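Local coordinates for protein adenosine deaminase (Burkholderia ambifaria, PDB 4GXW) that binds a zinc ion and probably deaminates a purine such as adenine or adenosine by hydrolysis, at residues P164-A167 with V168-V171; M332-G335 with I336-A339; T345-A348 with W349-A352. All coordinates share one frame; numbering follows the deposited sequence.

All three contacts are local, each made between successive turns of one helix. Interaction 1 lies on helix 164-176, partly buried, and stands apart: its centre is about 29 Å from that of interaction 2 and about 35 Å from that of interaction 3. Interactions 2 and 3 are neighbours, on the consecutive helices 325-338 and 343-371. They touch through a salt bridge from Arg350 NH2 to Asp337 OD1, 2.7 Å long. Interaction 2 is buried and uses water and a carboxylate. Interaction 3 lies at the surface and adds a methyl-on-indole contact. In interaction 1 aliphatic side chains lie against backbone carbonyls.

Interaction 1: P164-A167 with V168-V171; sequences PDEA and VAIV
The first turns of helix 164-176 bring Pro164 against Val168, Asp165 against Ala169 and Glu166 against Ile170. The Val168 N-H reaches Pro164 O at 3.2 Å and is nearly straight, with an angle of 162° at the hydrogen. Ala169 N bonds to Asp165 O at 3.0 Å. Ile170 N bonds to Glu166 O at 3.2 Å and is more bent, at 143°. It also makes a weak bond to Ala167 O, which takes a second weak bond from Val171 N.

The helix is the crossover of a beta-alpha-beta unit. It links strand 151-159 to strand 184-188 in the parallel sheet of the TIM-barrel fold. The side chains of the second turn lie against carbonyl oxygens of the first. Val168 CG2 sits beside its own backbone N, anti to the carbonyl carbon, and this puts it 3.7 Å from Pro164 O. Ile170 CG1 is turned the same way (chi1 -68°) and comes to 3.5 Å from Glu166 O. Ala169 CB rests 3.4 Å from that same oxygen.

Helix 200-208 packs on Ala167, Val168 and Val171. Ile170 faces Pro119 and Thr120 of helix 119-126, and also Pro156 of strand 151-159. The Glu166 carboxylate forms a salt bridge through OE1 with Arg124 NE.

Interaction 2: M332-G335 with I336-A339; sequences MLNG and IDGA
Asp337 meets the carbonyl of Leu333 one turn earlier, through its backbone, its carboxylate and a water. These are the last turns of helix 325-338, in the TIM-barrel fold of the deaminase. Asp337 N bonds to Leu333 O at 3.0 Å and 166°. The Asp337 side chain folds back over the same oxygen. CG stands beside the backbone N (chi1 -67°), which sets it 3.4 Å from Leu333 O. Two like oxygens are thus brought near each other, and one water sits beside both and bridges them. It is within bonding distance of Leu333 O and Asp337 OD1. A second water donates to Asp337 OD2 and to Asn334 OD1, tying the carboxylate to the amide of the previous turn.

Ile336 CD1 touches Leu333 CD2 at 4.3 Å. Ile336 CG1 comes to 3.7 Å from Met332 O. The Ile336 N-H bonds to that oxygen, and Gly338 N bonds to Asn334 O at 2.9 Å.

Further out, charged partners fix the carboxylate. Arg350 and Lys295 both form salt bridges with Asp337, to OD1 and OD2 in turn. These two positive charges would probably stabilise its ionised form. Asn334 ND2 bonds to Ile296 O, so both ends of that amide are used. Helix 343-371 packs on Met332 and Ile336. The helix ends at Gly338. Ala339 is the first residue to leave helical angles; its N makes a weak, bent bond to Gly335 O at 3.1 Å and its CB sits 3.5 Å from that oxygen.

Interaction 3: T345-A348 with W349-A352; sequences TKAA and WRAA
Trp349 lies alongside Thr345, one turn earlier on helix 343-371. Its N-H bonds to Thr345 O at 3.0 Å. The indole then turns back along the helix, with CG beside the backbone N (chi1 -73°). In this position one face of the ring receives the Thr345 methyl. CG2 stands 3.7 Å from the centroid of the six-membered ring and 19° off its normal, a CH-pi contact. It sits toward the rim, with CE2 and CZ2 its closest atoms. Thr345 O lies over a face of the indole too, near CG. The Thr345 hydroxyl is used separately, in a hydrogen bond with Asp342 OD1.

Arg350 follows and runs beside Lys346, both side chains pointing the same way. Its N-H bonds to Lys346 O at 2.9 Å, and Arg350 CG packs on that oxygen at 3.3 Å. The guanidinium lies against the aliphatic start of the lysine, with NH2 at 3.8 Å from Lys346 CB. Lys346 is extended beyond CG, and its NZ is 5.5 Å from Arg350 NH2. Both charged groups share Asp337 as a partner, and NZ reaches its backbone O, probably by a hydrogen bond. The nearby carboxylate probably eases the closeness of two positive groups.

Ala351 N bonds to Ala347 O. Ala352 N bonds to Ala348 O and is more bent, at 144°. These four alanines are exposed.

The inward side of the helix rests on helix 325-338, where Lys346, Trp349 and Arg350 all touch Ile336. Trp349 also stacks with Trp353 of its own helix and meets the ring of His112 on strand 110-117.

Interaction 1: P164-A167 with V168-V171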
loop_
_atom_site.group_PDB
_atom_site.type_symbol
_atom_site.label_atom_id
_atom_site.label_comp_id
_atom_site.label_asym_id
_atom_site.label_seq_id
_atom_site.Cartn_x
_atom_site.Cartn_y
_atom_site.Cartn_z
ATOM N N PRO A 164 13.218 1.334 19.173
ATOM C CA PRO A 164 13.877 0.434 18.212
ATOM C C PRO A 164 14.041 -1.010 18.704
ATOM O O PRO A 164 14.165 -1.899 17.858
ATOM C CB PRO A 164 15.237 1.108 17.949
ATOM C CG PRO A 164 15.348 2.235 18.945
ATOM C CD PRO A 164 13.950 2.600 19.347
ATOM N N ASP A 165 14.023 -1.246 20.016
ATOM C CA ASP A 165 14.017 -2.618 20.533
ATOM C C ASP A 165 12.818 -3.436 20.055
ATOM O O ASP A 165 12.920 -4.652 19.874
ATOM C CB ASP A 165 14.021 -2.638 22.063
ATOM C CG ASP A 165 15.364 -2.304 22.651
ATOM O OD1 ASP A 165 16.364 -2.327 21.910
ATOM O OD2 ASP A 165 15.413 -2.037 23.868
ATOM N N GLU A 166 11.677 -2.781 19.866
ATOM C CA GLU A 166 10.486 -3.491 19.414
ATOM C C GLU A 166 10.672 -3.920 17.967
ATOM O O GLU A 166 10.177 -4.967 17.551
ATOM C CB GLU A 166 9.216 -2.642 19.574
ATOM C CG GLU A 166 8.815 -2.363 21.022
ATOM C CD GLU A 166 8.401 -3.602 21.808
ATOM O OE1 GLU A 166 8.106 -4.658 21.210
ATOM O OE2 GLU A 166 8.357 -3.512 23.051
ATOM N N ALA A 167 11.408 -3.115 17.204
ATOM C CA ALA A 167 11.698 -3.435 15.815
ATOM C C ALA A 167 12.588 -4.683 15.721
ATOM O O ALA A 167 12.322 -5.580 14.917
ATOM C CB ALA A 167 12.350 -2.233 15.110
ATOM N N VAL A 168 13.622 -4.746 16.559
ATOM C CA VAL A 168 14.463 -5.936 16.634
ATOM C C VAL A 168 13.628 -7.156 17.031
ATOM O O VAL A 168 13.811 -8.247 16.480
ATOM C CB VAL A 168 15.658 -5.724 17.594
ATOM C CG1 VAL A 168 16.436 -7.029 17.811
ATOM C CG2 VAL A 168 16.576 -4.639 17.048
ATOM N N ALA A 169 12.691 -6.965 17.962
ATOM C CA ALA A 169 11.821 -8.058 18.400
ATOM C C ALA A 169 11.035 -8.668 17.233
ATOM O O ALA A 169 10.830 -9.883 17.175
ATOM C CB ALA A 169 10.878 -7.593 19.522
ATOM N N ILE A 170 10.605 -7.834 16.289
ATOM C CA ILE A 170 9.879 -8.332 15.121
ATOM C C ILE A 170 10.722 -9.290 14.289
ATOM O O ILE A 170 10.249 -10.365 13.887
ATOM C CB ILE A 170 9.415 -7.176 14.219
ATOM C CG1 ILE A 170 8.340 -6.361 14.935
ATOM C CG2 ILE A 170 8.915 -7.689 12.868
ATOM C CD1 ILE A 170 7.966 -5.099 14.204
ATOM N N VAL A 171 11.971 -8.909 14.036
ATOM C CA VAL A 171 12.847 -9.763 13.253
ATOM C C VAL A 171 13.106 -11.079 13.992
ATOM O O VAL A 171 13.120 -12.146 13.375
ATOM C CB VAL A 171 14.162 -9.057 12.854
ATOM C CG1 VAL A 171 14.997 -9.965 11.973
ATOM C CG2 VAL A 171 13.859 -7.758 12.111
#

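Interaction 2: M332-G335 with I336-A339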
loop_
_atom_site.group_PDB
_atom_site.type_symbol
_atom_site.label_atom_id
_atom_site.label_comp_id
_atom_site.label_asym_id
_atom_site.label_seq_id
_atom_site.Cartn_x
_atom_site.Cartn_y
_atom_site.Cartn_z
ATOM N N MET A 332 2.562 -0.586 -14.456
ATOM C CA MET A 332 2.326 -2.022 -14.323
ATOM C C MET A 332 3.646 -2.794 -14.318
ATOM O O MET A 332 3.881 -3.652 -13.457
ATOM C CB MET A 332 1.429 -2.532 -15.459
ATOM C CG MET A 332 1.171 -4.030 -15.365
ATOM S SD MET A 332 0.251 -4.689 -16.767
ATOM C CE MET A 332 1.498 -4.629 -18.043
ATOM N N LEU A 333 4.518 -2.471 -15.263
ATOM C CA LEU A 333 5.825 -3.110 -15.321
ATOM C C LEU A 333 6.671 -2.794 -14.085
ATOM O O LEU A 333 7.397 -3.660 -13.588
ATOM C CB LEU A 333 6.550 -2.730 -16.615
ATOM C CG LEU A 333 5.860 -3.216 -17.897
ATOM C CD1 LEU A 333 6.523 -2.607 -19.114
ATOM C CD2 LEU A 333 5.886 -4.739 -17.971
ATOM N N ASN A 334 6.558 -1.566 -13.574
ATOM C CA ASN A 334 7.251 -1.191 -12.341
ATOM C C ASN A 334 6.815 -2.040 -11.152
ATOM O O ASN A 334 7.630 -2.416 -10.307
ATOM C CB ASN A 334 7.039 0.291 -12.017
ATOM C CG ASN A 334 7.612 1.218 -13.075
ATOM O OD1 ASN A 334 8.453 0.820 -13.899
ATOM N ND2 ASN A 334 7.173 2.474 -13.042
ATOM N N GLY A 335 5.519 -2.309 -11.061
ATOM C CA GLY A 335 5.005 -3.185 -10.020
ATOM C C GLY A 335 5.586 -4.591 -10.087
ATOM O O GLY A 335 5.887 -5.198 -9.051
ATOM N N ILE A 336 5.751 -5.112 -11.298
ATOM C CA ILE A 336 6.383 -6.408 -11.484
ATOM C C ILE A 336 7.844 -6.355 -11.014
ATOM O O ILE A 336 8.298 -7.219 -10.256
ATOM C CB ILE A 336 6.309 -6.865 -12.951
ATOM C CG1 ILE A 336 4.861 -7.209 -13.314
ATOM C CG2 ILE A 336 7.211 -8.072 -13.169
ATOM C CD1 ILE A 336 4.588 -7.284 -14.808
ATOM N N ASP A 337 8.570 -5.325 -11.444
ATOM C CA ASP A 337 9.966 -5.164 -11.033
ATOM C C ASP A 337 10.114 -5.042 -9.523
ATOM O O ASP A 337 11.054 -5.574 -8.949
ATOM C CB ASP A 337 10.589 -3.918 -11.677
ATOM C CG ASP A 337 10.734 -4.037 -13.175
ATOM O OD1 ASP A 337 10.763 -5.174 -13.691
ATOM O OD2 ASP A 337 10.836 -2.983 -13.839
ATOM N N GLY A 338 9.189 -4.341 -8.886
ATOM C CA GLY A 338 9.296 -4.098 -7.459
ATOM C C GLY A 338 8.837 -5.236 -6.563
ATOM O O GLY A 338 9.162 -5.249 -5.382
ATOM N N ALA A 339 8.086 -6.186 -7.110
ATOM C CA ALA A 339 7.518 -7.265 -6.309
ATOM C C ALA A 339 8.585 -8.177 -5.711
ATOM O O ALA A 339 9.669 -8.363 -6.269
ATOM C CB ALA A 339 6.514 -8.072 -7.135
HETATM O O HOH W 1 8.767 -5.231 -15.601
HETATM O O HOH W 2 9.561 -1.254 -15.203
#

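Interaction 3: T345-A348 with W349-A352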
loop_
_atom_site.group_PDB
_atom_site.type_symbol
_atom_site.label_atom_id
_atom_site.label_comp_id
_atom_site.label_asym_id
_atom_site.label_seq_id
_atom_site.Cartn_x
_atom_site.Cartn_y
_atom_site.Cartn_z
ATOM N N THR A 345 9.294 -15.682 -12.057
ATOM C CA THR A 345 7.942 -15.181 -11.895
ATOM C C THR A 345 7.801 -13.805 -12.545
ATOM O O THR A 345 6.842 -13.552 -13.272
ATOM C CB THR A 345 7.551 -15.135 -10.406
ATOM O OG1 THR A 345 7.613 -16.463 -9.864
ATOM C CG2 THR A 345 6.146 -14.582 -10.228
ATOM N N LYS A 346 8.773 -12.925 -12.319
ATOM C CA LYS A 346 8.726 -11.599 -12.928
ATOM C C LYS A 346 8.732 -11.695 -14.446
ATOM O O LYS A 346 7.963 -11.000 -15.117
ATOM C CB LYS A 346 9.893 -10.727 -12.463
ATOM C CG LYS A 346 9.824 -10.347 -10.997
ATOM C CD LYS A 346 10.993 -9.448 -10.607
ATOM C CE LYS A 346 10.934 -9.088 -9.133
ATOM N NZ LYS A 346 12.075 -8.211 -8.725
ATOM N N ALA A 347 9.587 -12.560 -14.989
ATOM C CA ALA A 347 9.682 -12.703 -16.436
ATOM C C ALA A 347 8.371 -13.211 -17.016
ATOM O O ALA A 347 7.917 -12.735 -18.069
ATOM C CB ALA A 347 10.828 -13.635 -16.809
ATOM N N ALA A 348 7.756 -14.181 -16.339
ATOM C CA ALA A 348 6.475 -14.704 -16.793
ATOM C C ALA A 348 5.402 -13.613 -16.782
ATOM O O ALA A 348 4.637 -13.469 -17.737
ATOM C CB ALA A 348 6.053 -15.907 -15.948
ATOM N N TRP A 349 5.357 -12.822 -15.719
ATOM C CA TRP A 349 4.370 -11.757 -15.639
ATOM C C TRP A 349 4.584 -10.731 -16.744
ATOM O O TRP A 349 3.623 -10.281 -17.370
ATOM C CB TRP A 349 4.416 -11.065 -14.268
ATOM C CG TRP A 349 3.835 -11.881 -13.132
ATOM C CD1 TRP A 349 3.093 -13.021 -13.233
ATOM C CD2 TRP A 349 3.951 -11.602 -11.727
ATOM N NE1 TRP A 349 2.739 -13.469 -11.978
ATOM C CE2 TRP A 349 3.256 -12.615 -11.039
ATOM C CE3 TRP A 349 4.573 -10.591 -10.987
ATOM C CZ2 TRP A 349 3.166 -12.647 -9.643
ATOM C CZ3 TRP A 349 4.492 -10.630 -9.598
ATOM C CH2 TRP A 349 3.790 -11.646 -8.948
ATOM N N ARG A 350 5.835 -10.366 -17.003
ATOM C CA ARG A 350 6.076 -9.398 -18.072
ATOM C C ARG A 350 5.602 -9.938 -19.411
ATOM O O ARG A 350 4.939 -9.233 -20.172
ATOM C CB ARG A 350 7.557 -9.051 -18.188
ATOM C CG ARG A 350 8.103 -8.281 -17.017
ATOM C CD ARG A 350 9.538 -7.841 -17.277
ATOM N NE ARG A 350 10.162 -7.449 -16.021
ATOM C CZ ARG A 350 10.993 -8.215 -15.320
ATOM N NH1 ARG A 350 11.343 -9.416 -15.765
ATOM N NH2 ARG A 350 11.486 -7.770 -14.173
ATOM N N ALA A 351 5.946 -11.188 -19.695
ATOM C CA ALA A 351 5.605 -11.788 -20.979
ATOM C C ALA A 351 4.096 -11.949 -21.170
ATOM O O ALA A 351 3.603 -11.874 -22.296
ATOM C CB ALA A 351 6.317 -13.133 -21.143
ATOM N N ALA A 352 3.362 -12.185 -20.085
ATOM C CA ALA A 352 1.919 -12.406 -20.180
ATOM C C ALA A 352 1.101 -11.129 -20.018
ATOM O O ALA A 352 0.163 -10.894 -20.771
ATOM C CB ALA A 352 1.468 -13.445 -19.172
#